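Local coordinates for protein isoaspartyl dipeptidase (Fervidobacterium islandicum, PDB 7CDH) that probably hydrolyses beta-aspartyl (isoaspartyl) dipeptides as a two-zinc metallopeptidase of the amidohydrolase family, in a thermophilic keratin-degrading bacterium, at residues Ile58-His63 with His219-His224; Phe124-Ser129 with Ile191-Val196. All blocks are in the same frame, centred on the assembly; numbering follows the deposited sequence.

In the fold
Both contacts lie inside the same TIM-type barrel, their centres about 7 Å apart, and contact 2 is nested within the chain loop that contact 1 closes. Strands 191-196 and 220-223 are parallel neighbours, joined by probable hydrogen bonds such as Thr223 N to Phe194 O at 2.9 Å and His219 O to Val192 N at 2.8 Å. The two contacts meet again at the metal site. Contact 1 brings His61 and His63 to one zinc and His224 to the other, while contact 2 adds His195 to the second. The two zinc ions are 3.2 Å apart, and Glu156 bridges them from strand 151-159, which runs between the two strands of contact 2.

Contact 1. Residues Ile58-His63 with His219-His224. With ZN (zinc ion), chain L; ZN (zinc ion), chain K.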
loop_
_atom_site.group_PDB
_atom_site.type_symbol
_atom_site.label_atom_id
_atom_site.label_comp_id
_atom_site.label_asym_id
_atom_site.label_seq_id
_atom_site.Cartn_x
_atom_site.Cartn_y
_atom_site.Cartn_z
ATOM N N ILE A 58 18.551 -35.663 -13.173
ATOM C CA ILE A 58 18.037 -34.294 -12.903
ATOM C C ILE A 58 16.592 -34.270 -13.402
ATOM O O ILE A 58 16.398 -34.530 -14.595
ATOM C CB ILE A 58 18.910 -33.273 -13.640
ATOM C CG1 ILE A 58 20.381 -33.406 -13.240
ATOM C CG2 ILE A 58 18.375 -31.872 -13.443
ATOM C CD1 ILE A 58 21.330 -32.639 -14.157
ATOM N N ASP A 59 15.625 -34.118 -12.490
ATOM C CA ASP A 59 14.176 -33.985 -12.791
ATOM C C ASP A 59 13.852 -32.492 -12.751
ATOM O O ASP A 59 13.767 -31.903 -11.687
ATOM C CB ASP A 59 13.376 -34.807 -11.787
ATOM C CG ASP A 59 11.908 -34.983 -12.140
ATOM O OD1 ASP A 59 11.423 -34.274 -13.069
ATOM O OD2 ASP A 59 11.241 -35.835 -11.471
ATOM N N PRO A 60 13.725 -31.797 -13.897
ATOM C CA PRO A 60 13.548 -30.338 -13.876
ATOM C C PRO A 60 12.118 -29.818 -13.637
ATOM O O PRO A 60 11.854 -28.646 -13.846
ATOM C CB PRO A 60 13.961 -29.997 -15.312
ATOM C CG PRO A 60 13.377 -31.159 -16.103
ATOM C CD PRO A 60 13.726 -32.370 -15.258
ATOM N N HIS A 61 11.202 -30.678 -13.236
ATOM C CA HIS A 61 9.796 -30.276 -12.993
ATOM C C HIS A 61 9.116 -31.198 -11.960
ATOM O O HIS A 61 8.540 -32.221 -12.367
ATOM C CB HIS A 61 9.072 -30.235 -14.327
ATOM C CG HIS A 61 7.685 -29.737 -14.198
ATOM N ND1 HIS A 61 7.363 -28.426 -14.437
ATOM C CD2 HIS A 61 6.554 -30.349 -13.801
ATOM C CE1 HIS A 61 6.078 -28.268 -14.233
ATOM N NE2 HIS A 61 5.562 -29.417 -13.802
ATOM N N VAL A 62 9.208 -30.837 -10.669
ATOM C CA VAL A 62 8.601 -31.584 -9.522
ATOM C C VAL A 62 7.819 -30.639 -8.602
ATOM O O VAL A 62 8.325 -29.595 -8.214
ATOM C CB VAL A 62 9.672 -32.339 -8.728
ATOM C CG1 VAL A 62 9.062 -33.136 -7.600
ATOM C CG2 VAL A 62 10.463 -33.240 -9.649
ATOM N N HIS A 63 6.589 -31.002 -8.271
ATOM C CA HIS A 63 5.780 -30.268 -7.277
ATOM C C HIS A 63 6.218 -30.738 -5.910
ATOM O O HIS A 63 5.473 -31.466 -5.340
ATOM C CB HIS A 63 4.294 -30.446 -7.560
ATOM C CG HIS A 63 3.931 -29.833 -8.868
ATOM N ND1 HIS A 63 3.878 -28.482 -9.046
ATOM C CD2 HIS A 63 3.664 -30.376 -10.077
ATOM C CE1 HIS A 63 3.539 -28.209 -10.304
ATOM N NE2 HIS A 63 3.404 -29.352 -10.961
ATOM N N HIS A 219 15.654 -19.251 -23.132
ATOM C CA HIS A 219 14.933 -18.942 -21.882
ATOM C C HIS A 219 13.566 -19.625 -21.885
ATOM O O HIS A 219 12.934 -19.591 -20.844
ATOM C CB HIS A 219 14.778 -17.431 -21.722
ATOM C CG HIS A 219 16.077 -16.713 -21.620
ATOM N ND1 HIS A 219 16.875 -16.785 -20.478
ATOM C CD2 HIS A 219 16.718 -15.917 -22.510
ATOM C CE1 HIS A 219 17.958 -16.051 -20.672
ATOM N NE2 HIS A 219 17.892 -15.519 -21.926
ATOM N N LEU A 220 13.105 -20.141 -23.026
ATOM C CA LEU A 220 11.699 -20.568 -23.227
ATOM C C LEU A 220 11.674 -22.084 -23.226
ATOM O O LEU A 220 12.222 -22.684 -24.124
ATOM C CB LEU A 220 11.141 -20.018 -24.534
ATOM C CG LEU A 220 11.354 -18.528 -24.797
ATOM C CD1 LEU A 220 10.793 -18.156 -26.167
ATOM C CD2 LEU A 220 10.749 -17.646 -23.699
ATOM N N TYR A 221 11.029 -22.655 -22.231
ATOM C CA TYR A 221 11.154 -24.071 -21.876
ATOM C C TYR A 221 9.752 -24.586 -21.676
ATOM O O TYR A 221 9.283 -24.622 -20.556
ATOM C CB TYR A 221 11.977 -24.154 -20.602
ATOM C CG TYR A 221 12.336 -25.543 -20.161
ATOM C CD1 TYR A 221 12.874 -26.471 -21.041
ATOM C CD2 TYR A 221 12.207 -25.905 -18.838
ATOM C CE1 TYR A 221 13.253 -27.737 -20.616
ATOM C CE2 TYR A 221 12.571 -27.166 -18.397
ATOM C CZ TYR A 221 13.092 -28.086 -19.285
ATOM O OH TYR A 221 13.475 -29.303 -18.808
ATOM N N PRO A 222 9.022 -24.921 -22.755
ATOM C CA PRO A 222 7.678 -25.486 -22.624
ATOM C C PRO A 222 7.715 -26.939 -22.138
ATOM O O PRO A 222 8.617 -27.600 -22.517
ATOM C CB PRO A 222 7.145 -25.412 -24.051
ATOM C CG PRO A 222 8.377 -25.583 -24.905
ATOM C CD PRO A 222 9.437 -24.789 -24.159
ATOM N N THR A 223 6.724 -27.397 -21.367
ATOM C CA THR A 223 6.601 -28.816 -20.937
ATOM C C THR A 223 5.269 -29.381 -21.456
ATOM O O THR A 223 4.524 -28.626 -22.102
ATOM C CB THR A 223 6.831 -28.959 -19.422
ATOM O OG1 THR A 223 6.832 -30.357 -19.106
ATOM C CG2 THR A 223 5.797 -28.239 -18.585
ATOM N N HIS A 224 4.995 -30.663 -21.186
ATOM C CA HIS A 224 3.825 -31.424 -21.702
ATOM C C HIS A 224 3.851 -31.440 -23.224
ATOM O O HIS A 224 2.821 -31.478 -23.829
ATOM C CB HIS A 224 2.495 -30.853 -21.183
ATOM C CG HIS A 224 2.563 -30.653 -19.715
ATOM N ND1 HIS A 224 2.992 -31.657 -18.878
ATOM C CD2 HIS A 224 2.369 -29.562 -18.954
ATOM C CE1 HIS A 224 3.058 -31.201 -17.651
ATOM N NE2 HIS A 224 2.676 -29.926 -17.675
HETATM ZN ZN ZN L . 3.523 -29.465 -13.287
HETATM ZN ZN ZN K . 1.903 -28.596 -15.928
#
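His61 and Thr223 mark the closest backbone approach of the two segments, with CA atoms 8.7 Å apart, so strand 220-223 and the corner at Pro60 meet through side chains alone. At this corner the chain leaves strand 51-59 for the short strand 61-62. The pyrrolidine ring of Pro60 crosses the Tyr221 side chain at about a right angle, its CG 3.3 Å from Tyr221 OH and its CB near the plane of the phenol ring, at the edge. Tyr221 reaches across because its CG extends away from the backbone N (chi1 -174°), and its hydroxyl is hydrogen-bonded to Thr281 of a further barrel strand. The contact spans the interior of the TIM-type barrel of this amidohydrolase, between its first and sixth strands, and His61 and His63 form the HxH motif at the C-terminal end of the first. Their NE2 atoms bind one zinc at 2.1 Å for His61 and 2.3 Å for His63, with Glu156 and Asp285 completing the set. His224 NE2 binds the other zinc, together with Glu156 and His195. Between these ligands Thr223 CG2 comes obliquely to within 4.4 Å of His61 CE1 and also lies over one face of the His224 ring, offset toward its rim, while Thr223 OG1 is hydrogen-bonded to Asp246.

Contact 2. Residues Phe124-Ser129 with Ile191-Val196; sequences FIYTGS and IVNFHV. With ZN (zinc ion), chain K.
Tyr126 and Ile191 bring the backbones closest, at 8.4 Å between their CA atoms, a separation that accommodates strand 151-159 between the two segments. The contact is therefore made by side chains directed into the barrel, and Tyr126 supplies all of it from its side. With CG turned to lie opposite its own carbonyl carbon (chi1 -63°), the phenol projects toward strand 191-196 and its outer end meets two residues there. Asn193 CB lies oblique to the ring, 3.4 Å from Tyr126 OH and 3.5 Å from Tyr126 CZ, and the two side chains cross at about a right angle although the ring and amide planes are only 23° apart. Ile191 offers its CG2 branch, which sits at the ring edge near its plane, 4.2 Å from Tyr126 CE1. In the amidohydrolase TIM barrel these are the third and fifth strands, and the fifth delivers a metal ligand at its C-terminal end: His195 ND1 binds a zinc at 2.1 Å, alongside Glu156 and His224, while Asp161 is hydrogen-bonded to His195 NE2. Asn193 serves the site from the second shell. Its OD1 is hydrogen-bonded to ND1 of His61, a ligand of the other zinc, and its ND2 to the backbone oxygen of Tyr221, which together fix the rotation of the amide. Replacing Tyr126 by an alanine would probably open a gap beside Asn193 CB and Ile191 CG2, leaving the asparagine held by its hydrogen bonds to His61 and Tyr221 but without the ring packed against its CB. Strand 220-223 backs the same cluster, since Tyr221 touches both Tyr126 and Ile191, while Ile152 of strand 151-159 and Cys96 also pack against Tyr126.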
loop_
_atom_site.group_PDB
_atom_site.type_symbol
_atom_site.label_atom_id
_atom_site.label_comp_id
_atom_site.label_asym_id
_atom_site.label_seq_id
_atom_site.Cartn_x
_atom_site.Cartn_y
_atom_site.Cartn_z
ATOM N N PHE A 124 16.472 -26.615 -6.722
ATOM C CA PHE A 124 16.271 -25.249 -7.235
ATOM C C PHE A 124 14.772 -25.075 -7.348
ATOM O O PHE A 124 14.033 -26.073 -7.372
ATOM C CB PHE A 124 16.989 -25.023 -8.567
ATOM C CG PHE A 124 18.441 -25.418 -8.513
ATOM C CD1 PHE A 124 18.819 -26.725 -8.728
ATOM C CD2 PHE A 124 19.411 -24.502 -8.136
ATOM C CE1 PHE A 124 20.138 -27.117 -8.556
ATOM C CE2 PHE A 124 20.744 -24.871 -8.058
ATOM C CZ PHE A 124 21.102 -26.183 -8.243
ATOM N N ILE A 125 14.325 -23.832 -7.405
ATOM C CA ILE A 125 12.871 -23.583 -7.484
ATOM C C ILE A 125 12.651 -22.551 -8.575
ATOM O O ILE A 125 13.569 -21.816 -8.891
ATOM C CB ILE A 125 12.328 -23.163 -6.103
ATOM C CG1 ILE A 125 12.866 -21.812 -5.644
ATOM C CG2 ILE A 125 12.639 -24.236 -5.066
ATOM C CD1 ILE A 125 12.142 -21.262 -4.461
ATOM N N TYR A 126 11.447 -22.528 -9.094
ATOM C CA TYR A 126 10.853 -21.376 -9.787
ATOM C C TYR A 126 10.119 -20.498 -8.775
ATOM O O TYR A 126 9.641 -20.986 -7.755
ATOM C CB TYR A 126 9.847 -21.885 -10.813
ATOM C CG TYR A 126 10.413 -22.738 -11.917
ATOM C CD1 TYR A 126 10.898 -22.161 -13.064
ATOM C CD2 TYR A 126 10.390 -24.114 -11.856
ATOM C CE1 TYR A 126 11.355 -22.927 -14.121
ATOM C CE2 TYR A 126 10.840 -24.898 -12.899
ATOM C CZ TYR A 126 11.319 -24.298 -14.039
ATOM O OH TYR A 126 11.760 -25.015 -15.096
ATOM N N THR A 127 9.988 -19.228 -9.116
ATOM C CA THR A 127 9.005 -18.296 -8.541
ATOM C C THR A 127 7.793 -18.352 -9.448
ATOM O O THR A 127 7.850 -19.078 -10.451
ATOM C CB THR A 127 9.572 -16.893 -8.362
ATOM O OG1 THR A 127 8.459 -16.236 -7.780
ATOM C CG2 THR A 127 9.990 -16.194 -9.637
ATOM N N GLY A 128 6.721 -17.655 -9.098
ATOM C CA GLY A 128 5.455 -17.732 -9.859
ATOM C C GLY A 128 4.740 -19.052 -9.674
ATOM O O GLY A 128 5.146 -19.850 -8.805
ATOM N N SER A 129 3.719 -19.277 -10.508
ATOM C CA SER A 129 2.822 -20.459 -10.557
ATOM C C SER A 129 2.091 -20.381 -11.906
ATOM O O SER A 129 2.525 -19.555 -12.754
ATOM C CB SER A 129 1.842 -20.471 -9.373
ATOM O OG SER A 129 0.864 -19.402 -9.450
ATOM N N ILE A 191 14.978 -19.080 -16.619
ATOM C CA ILE A 191 14.087 -19.945 -17.436
ATOM C C ILE A 191 12.643 -19.487 -17.222
ATOM O O ILE A 191 12.287 -19.134 -16.100
ATOM C CB ILE A 191 14.296 -21.423 -17.054
ATOM C CG1 ILE A 191 15.743 -21.870 -17.298
ATOM C CG2 ILE A 191 13.295 -22.318 -17.765
ATOM C CD1 ILE A 191 16.326 -21.411 -18.632
ATOM N N VAL A 192 11.867 -19.384 -18.283
ATOM C CA VAL A 192 10.387 -19.374 -18.195
ATOM C C VAL A 192 9.948 -20.791 -18.561
ATOM O O VAL A 192 10.246 -21.195 -19.660
ATOM C CB VAL A 192 9.749 -18.319 -19.116
ATOM C CG1 VAL A 192 8.233 -18.287 -18.975
ATOM C CG2 VAL A 192 10.349 -16.948 -18.866
ATOM N N ASN A 193 9.300 -21.499 -17.635
ATOM C CA ASN A 193 8.707 -22.832 -17.850
ATOM C C ASN A 193 7.226 -22.608 -18.161
ATOM O O ASN A 193 6.509 -22.007 -17.323
ATOM C CB ASN A 193 8.995 -23.734 -16.653
ATOM C CG ASN A 193 8.381 -25.114 -16.743
ATOM O OD1 ASN A 193 7.820 -25.604 -15.775
ATOM N ND2 ASN A 193 8.546 -25.778 -17.868
ATOM N N PHE A 194 6.794 -23.022 -19.352
ATOM C CA PHE A 194 5.386 -22.909 -19.801
ATOM C C PHE A 194 4.731 -24.263 -19.593
ATOM O O PHE A 194 5.230 -25.244 -20.161
ATOM C CB PHE A 194 5.294 -22.503 -21.269
ATOM C CG PHE A 194 5.803 -21.118 -21.525
ATOM C CD1 PHE A 194 5.035 -20.014 -21.213
ATOM C CD2 PHE A 194 7.071 -20.915 -22.023
ATOM C CE1 PHE A 194 5.518 -18.735 -21.428
ATOM C CE2 PHE A 194 7.558 -19.630 -22.226
ATOM C CZ PHE A 194 6.776 -18.546 -21.933
ATOM N N HIS A 195 3.686 -24.310 -18.767
ATOM C CA HIS A 195 2.699 -25.402 -18.821
ATOM C C HIS A 195 1.890 -25.233 -20.102
ATOM O O HIS A 195 1.168 -24.229 -20.231
ATOM C CB HIS A 195 1.806 -25.410 -17.595
ATOM C CG HIS A 195 0.624 -26.294 -17.755
ATOM N ND1 HIS A 195 0.608 -27.574 -17.253
ATOM C CD2 HIS A 195 -0.544 -26.102 -18.413
ATOM C CE1 HIS A 195 -0.556 -28.127 -17.569
ATOM N NE2 HIS A 195 -1.296 -27.242 -18.279
ATOM N N VAL A 196 2.005 -26.180 -21.026
ATOM C CA VAL A 196 1.213 -26.098 -22.277
ATOM C C VAL A 196 0.060 -27.084 -22.194
ATOM O O VAL A 196 0.308 -28.286 -22.085
ATOM C CB VAL A 196 2.050 -26.348 -23.536
ATOM C CG1 VAL A 196 1.188 -26.121 -24.766
ATOM C CG2 VAL A 196 3.291 -25.473 -23.568
HETATM ZN ZN ZN K . 1.903 -28.596 -15.928
#